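Local structure of CaaX farnesyltransferase beta subunit Ram1 (Aspergillus fumigatus, 4L9P) at residues F461-A464 and F465-K468; D507-V510 and W511-Q515. The protein probably catalyses, together with its alpha subunit, the zinc-dependent transfer of a farnesyl group to the cysteine of a C-terminal CaaX sequence. All coordinates share one frame; numbering follows the deposited sequence.

How the contacts relate
Both contacts are local. In each, the second segment follows the first directly along the chain. Contact 1 comes first, at 461-468, in the loop that joins strand 446-449 to its antiparallel partner 468-471. It folds the chain through a tight turn just before the second strand. Contact 2 follows at 507-515 and completes the C-terminal end of helix 502-513. The two are in series and neither nests in nor crosses the other. The centres of contact 1 and contact 2 are about 14 Å apart. Phe461 CD2 lies 3.4 Å from Arg509 NH1, and Phe465 CE1 packs 3.5 Å from Arg509 CB. Through Arg509, helix 502-513 packs against the loop of contact 1.

Contact 1. Residues F461-A464 and F465-K468; sequences FSSA and FSWK
Ser463 and Ser466 meet round a short turn. The carbonyl oxygen Ser463 O takes two bonds from Ser466. The amide Ser466 N reaches Ser463 O at 2.9 Å from above the carbonyl plane. The hydroxyl Ser466 OG, at 2.6 Å, lies in that plane and uses a lone pair of Ser463 O. Its chi1 of 80° turns OG back toward the turn. Ser466 has a second conformer, so bonds of OG are less certain than those of the amide.

Two waters serve Ser463 OG. One lies 2.9 Å from Ser463 OG and accepts the indole N-H of Trp467 NE1. The other is 2.8 Å from Ser463 OG and donates to Ser466 OG. Phe465 N is held more loosely. Its bonds to Ser462 O (3.1 Å) and Phe461 O are weak. Ser462 O also accepts from Ser454 OG, and Ala464 O bonds to His495 NE2. Apolar contact is slight: Phe461 CB approaches Phe465 CE2 at 3.9 Å.

Ala464 and Phe465 occupy the two central positions of a type I beta turn, closed by Ser466 N to Ser463 O, in the loop between the two strands of a small antiparallel sheet.

Contact 2. Residues D507-V510 and W511-Q515; sequences DIRV and WFENQ
Arg509 and Glu513 form a salt bridge one helical turn apart. Arg509 NE gives a bond of 2.7 Å to Glu513 OE2. A second, weak bond runs from Arg509 NH2 to the same oxygen at 3.1 Å. OE2 sits at the edge of the guanidinium, near its plane, and is met on its anti side. The two flat groups are turned 67° apart. A bend at chi2 (65°) in Arg509 brings NE to the carboxylate. Ser456 OG bonds to both Arg509 NH2 and Glu513 OE2, and Ser457 N reaches Glu513 OE1. Arg509 NH1 is held by Ala262 O.

Backbone bonds form the helix. Trp511, Phe512 and Glu513 donate their N-H to the carbonyls of Asp507, Ile508 and Arg509. At the end of the helix Val510 O receives Asn514 ND2 at 2.9 Å, from above the carbonyl plane. The bond from Asn514 N is weak. Gln515 NE2 bonds to Trp511 O at 2.8 Å. The same nitrogen stands 3.4 Å above the plane of the Trp511 ring, over its centre.

Apolar packing runs along another side. Ile508 CG1 meets the edge of the Phe512 ring, with CE2 at 3.5 Å. Trp511 CE3 lies 3.6 Å above one face of that ring.

The shared oxygen and the bonds to Ser456, Ser457 and Ala262 would limit the rotation of both charged groups. The positive charge of Arg509 would probably stabilise the ionised form of Glu513. Their bonds tie this helix end to residues 456-457 and to Ala262 of helix 251-263 in the same chain.

Contact 1. Residues F461-A464 and F465-K468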
loop_
_atom_site.group_PDB
_atom_site.type_symbol
_atom_site.label_atom_id
_atom_site.label_comp_id
_atom_site.label_asym_id
_atom_site.label_seq_id
_atom_site.Cartn_x
_atom_site.Cartn_y
_atom_site.Cartn_z
ATOM N N PHE B 461 -6.329 21.504 4.836
ATOM C CA PHE B 461 -6.873 20.258 4.390
ATOM C C PHE B 461 -8.241 20.566 3.793
ATOM O O PHE B 461 -9.096 19.695 3.797
ATOM C CB PHE B 461 -7.060 19.351 5.616
ATOM C CG PHE B 461 -5.773 19.023 6.341
ATOM C CD1 PHE B 461 -4.879 18.073 5.829
ATOM C CD2 PHE B 461 -5.492 19.589 7.539
ATOM C CE1 PHE B 461 -3.656 17.747 6.503
ATOM C CE2 PHE B 461 -4.252 19.310 8.222
ATOM C CZ PHE B 461 -3.367 18.340 7.750
ATOM N N SER B 462 -8.466 21.766 3.244
ATOM C CA SER B 462 -9.839 22.101 2.859
ATOM C C SER B 462 -10.392 21.168 1.783
ATOM O O SER B 462 -11.549 20.717 1.879
ATOM C CB SER B 462 -9.939 23.586 2.452
ATOM O OG SER B 462 -11.245 23.946 2.100
ATOM N N SER B 463 -9.567 20.838 0.794
ATOM C CA SER B 463 -10.036 19.974 -0.269
ATOM C C SER B 463 -10.395 18.586 0.271
ATOM O O SER B 463 -11.383 17.967 -0.140
ATOM C CB SER B 463 -8.944 19.897 -1.339
ATOM O OG SER B 463 -9.331 19.019 -2.384
ATOM N N ALA B 464 -9.606 18.094 1.216
ATOM C CA ALA B 464 -9.866 16.752 1.775
ATOM C C ALA B 464 -11.222 16.659 2.415
ATOM O O ALA B 464 -11.791 15.583 2.472
ATOM C CB ALA B 464 -8.805 16.379 2.834
ATOM N N PHE B 465 -11.725 17.793 2.907
ATOM C CA PHE B 465 -13.059 17.831 3.530
ATOM C C PHE B 465 -14.149 18.312 2.574
ATOM O O PHE B 465 -15.259 18.681 3.025
ATOM C CB PHE B 465 -13.030 18.591 4.866
ATOM C CG PHE B 465 -12.204 17.864 5.923
ATOM C CD1 PHE B 465 -12.736 16.737 6.560
ATOM C CD2 PHE B 465 -10.897 18.243 6.228
ATOM C CE1 PHE B 465 -11.980 16.003 7.486
ATOM C CE2 PHE B 465 -10.128 17.483 7.171
ATOM C CZ PHE B 465 -10.682 16.391 7.782
ATOM N N SER B 466 -13.840 18.315 1.284
ATOM C CA SER B 466 -14.773 18.772 0.253
ATOM C C SER B 466 -15.330 17.599 -0.547
ATOM O O SER B 466 -16.160 17.797 -1.439
ATOM C CB SER B 466 -14.064 19.752 -0.679
ATOM O OG SER B 466 -13.266 19.059 -1.629
ATOM N N TRP B 467 -14.880 16.353 -0.291
ATOM C CA TRP B 467 -15.333 15.206 -1.082
ATOM C C TRP B 467 -16.799 14.896 -0.827
ATOM O O TRP B 467 -17.261 14.885 0.319
ATOM C CB TRP B 467 -14.456 13.981 -0.695
ATOM C CG TRP B 467 -13.082 14.044 -1.286
ATOM C CD1 TRP B 467 -11.997 14.777 -0.816
ATOM C CD2 TRP B 467 -12.663 13.443 -2.520
ATOM N NE1 TRP B 467 -10.917 14.596 -1.671
ATOM C CE2 TRP B 467 -11.287 13.803 -2.719
ATOM C CE3 TRP B 467 -13.289 12.586 -3.445
ATOM C CZ2 TRP B 467 -10.537 13.316 -3.790
ATOM C CZ3 TRP B 467 -12.556 12.150 -4.547
ATOM C CH2 TRP B 467 -11.207 12.535 -4.718
ATOM N N LYS B 468 -17.508 14.661 -1.931
ATOM C CA LYS B 468 -18.939 14.347 -1.921
ATOM C C LYS B 468 -19.169 13.115 -2.756
ATOM O O LYS B 468 -18.246 12.614 -3.417
ATOM C CB LYS B 468 -19.767 15.558 -2.429
ATOM C CG LYS B 468 -19.571 16.734 -1.434
ATOM C CD LYS B 468 -20.619 17.742 -1.464
ATOM C CE LYS B 468 -20.210 19.046 -0.741
ATOM N NZ LYS B 468 -19.797 18.978 0.708
HETATM O O HOH W 1 -8.583 16.307 -1.661
HETATM O O HOH W 2 -11.375 20.301 -3.805
#

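Contact 2. Residues D507-V510 and W511-Q515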
loop_
_atom_site.group_PDB
_atom_site.type_symbol
_atom_site.label_atom_id
_atom_site.label_comp_id
_atom_site.label_asym_id
_atom_site.label_seq_id
_atom_site.Cartn_x
_atom_site.Cartn_y
_atom_site.Cartn_z
ATOM N N ASP B 507 -17.660 14.844 11.144
ATOM C CA ASP B 507 -18.059 15.147 12.506
ATOM C C ASP B 507 -16.845 15.256 13.433
ATOM O O ASP B 507 -16.785 16.146 14.303
ATOM C CB ASP B 507 -18.986 14.075 13.069
ATOM C CG ASP B 507 -20.420 14.183 12.562
ATOM O OD1 ASP B 507 -20.774 15.199 11.920
ATOM O OD2 ASP B 507 -21.153 13.200 12.808
ATOM N N ILE B 508 -15.859 14.358 13.288
ATOM C CA ILE B 508 -14.720 14.439 14.165
ATOM C C ILE B 508 -13.881 15.672 13.866
ATOM O O ILE B 508 -13.454 16.354 14.799
ATOM C CB ILE B 508 -13.902 13.129 14.151
ATOM C CG1 ILE B 508 -12.901 13.124 15.339
ATOM C CG2 ILE B 508 -13.183 12.926 12.794
ATOM C CD1 ILE B 508 -12.209 11.732 15.540
ATOM N N ARG B 509 -13.655 15.961 12.597
ATOM C CA ARG B 509 -12.852 17.148 12.234
ATOM C C ARG B 509 -13.523 18.429 12.758
ATOM O O ARG B 509 -12.848 19.298 13.328
ATOM C CB ARG B 509 -12.717 17.238 10.696
ATOM C CG ARG B 509 -12.124 18.545 10.179
ATOM C CD ARG B 509 -10.665 18.767 10.597
ATOM N NE ARG B 509 -10.229 20.038 10.068
ATOM C CZ ARG B 509 -8.979 20.379 9.774
ATOM N NH1 ARG B 509 -7.968 19.519 9.932
ATOM N NH2 ARG B 509 -8.744 21.618 9.285
ATOM N N VAL B 510 -14.842 18.537 12.562
ATOM C CA VAL B 510 -15.520 19.759 12.957
ATOM C C VAL B 510 -15.532 19.884 14.470
ATOM O O VAL B 510 -15.332 20.994 15.004
ATOM C CB VAL B 510 -16.948 19.778 12.384
ATOM C CG1 VAL B 510 -17.782 20.941 13.033
ATOM C CG2 VAL B 510 -16.904 19.950 10.867
ATOM N N TRP B 511 -15.706 18.773 15.177
ATOM C CA TRP B 511 -15.657 18.829 16.642
ATOM C C TRP B 511 -14.309 19.354 17.116
ATOM O O TRP B 511 -14.228 20.249 17.992
ATOM C CB TRP B 511 -15.955 17.461 17.292
ATOM C CG TRP B 511 -16.128 17.537 18.820
ATOM C CD1 TRP B 511 -17.303 17.863 19.502
ATOM C CD2 TRP B 511 -15.135 17.317 19.841
ATOM N NE1 TRP B 511 -17.087 17.823 20.856
ATOM C CE2 TRP B 511 -15.765 17.525 21.095
ATOM C CE3 TRP B 511 -13.785 16.983 19.820
ATOM C CZ2 TRP B 511 -15.085 17.372 22.310
ATOM C CZ3 TRP B 511 -13.105 16.844 21.030
ATOM C CH2 TRP B 511 -13.752 17.037 22.248
ATOM N N PHE B 512 -13.244 18.806 16.535
ATOM C CA PHE B 512 -11.926 19.253 16.961
ATOM C C PHE B 512 -11.610 20.677 16.556
ATOM O O PHE B 512 -10.969 21.403 17.336
ATOM C CB PHE B 512 -10.832 18.274 16.503
ATOM C CG PHE B 512 -10.711 17.078 17.403
ATOM C CD1 PHE B 512 -10.187 17.213 18.662
ATOM C CD2 PHE B 512 -11.170 15.844 17.016
ATOM C CE1 PHE B 512 -10.114 16.120 19.534
ATOM C CE2 PHE B 512 -11.116 14.755 17.899
ATOM C CZ PHE B 512 -10.551 14.896 19.142
ATOM N N GLU B 513 -12.065 21.099 15.373
ATOM C CA GLU B 513 -11.906 22.497 14.963
ATOM C C GLU B 513 -12.495 23.477 15.959
ATOM O O GLU B 513 -12.035 24.633 16.070
ATOM C CB GLU B 513 -12.552 22.748 13.598
ATOM C CG GLU B 513 -11.685 22.300 12.475
ATOM C CD GLU B 513 -12.300 22.663 11.109
ATOM O OE1 GLU B 513 -13.381 23.312 11.016
ATOM O OE2 GLU B 513 -11.668 22.367 10.102
ATOM N N ASN B 514 -13.524 23.020 16.660
ATOM C CA ASN B 514 -14.210 23.876 17.603
ATOM C C ASN B 514 -13.711 23.753 19.022
ATOM O O ASN B 514 -14.249 24.375 19.959
ATOM C CB ASN B 514 -15.709 23.631 17.514
ATOM C CG ASN B 514 -16.288 24.304 16.338
ATOM O OD1 ASN B 514 -16.439 25.521 16.312
ATOM N ND2 ASN B 514 -16.653 23.541 15.365
ATOM N N GLN B 515 -12.663 22.956 19.208
ATOM C CA GLN B 515 -12.027 22.873 20.532
ATOM C C GLN B 515 -10.716 23.646 20.530
ATOM O O GLN B 515 -9.872 23.506 19.615
ATOM C CB GLN B 515 -11.706 21.441 20.944
ATOM C CG GLN B 515 -12.841 20.426 20.767
ATOM C CD GLN B 515 -14.165 20.867 21.369
ATOM O OE1 GLN B 515 -14.240 21.196 22.556
ATOM N NE2 GLN B 515 -15.240 20.847 20.543
#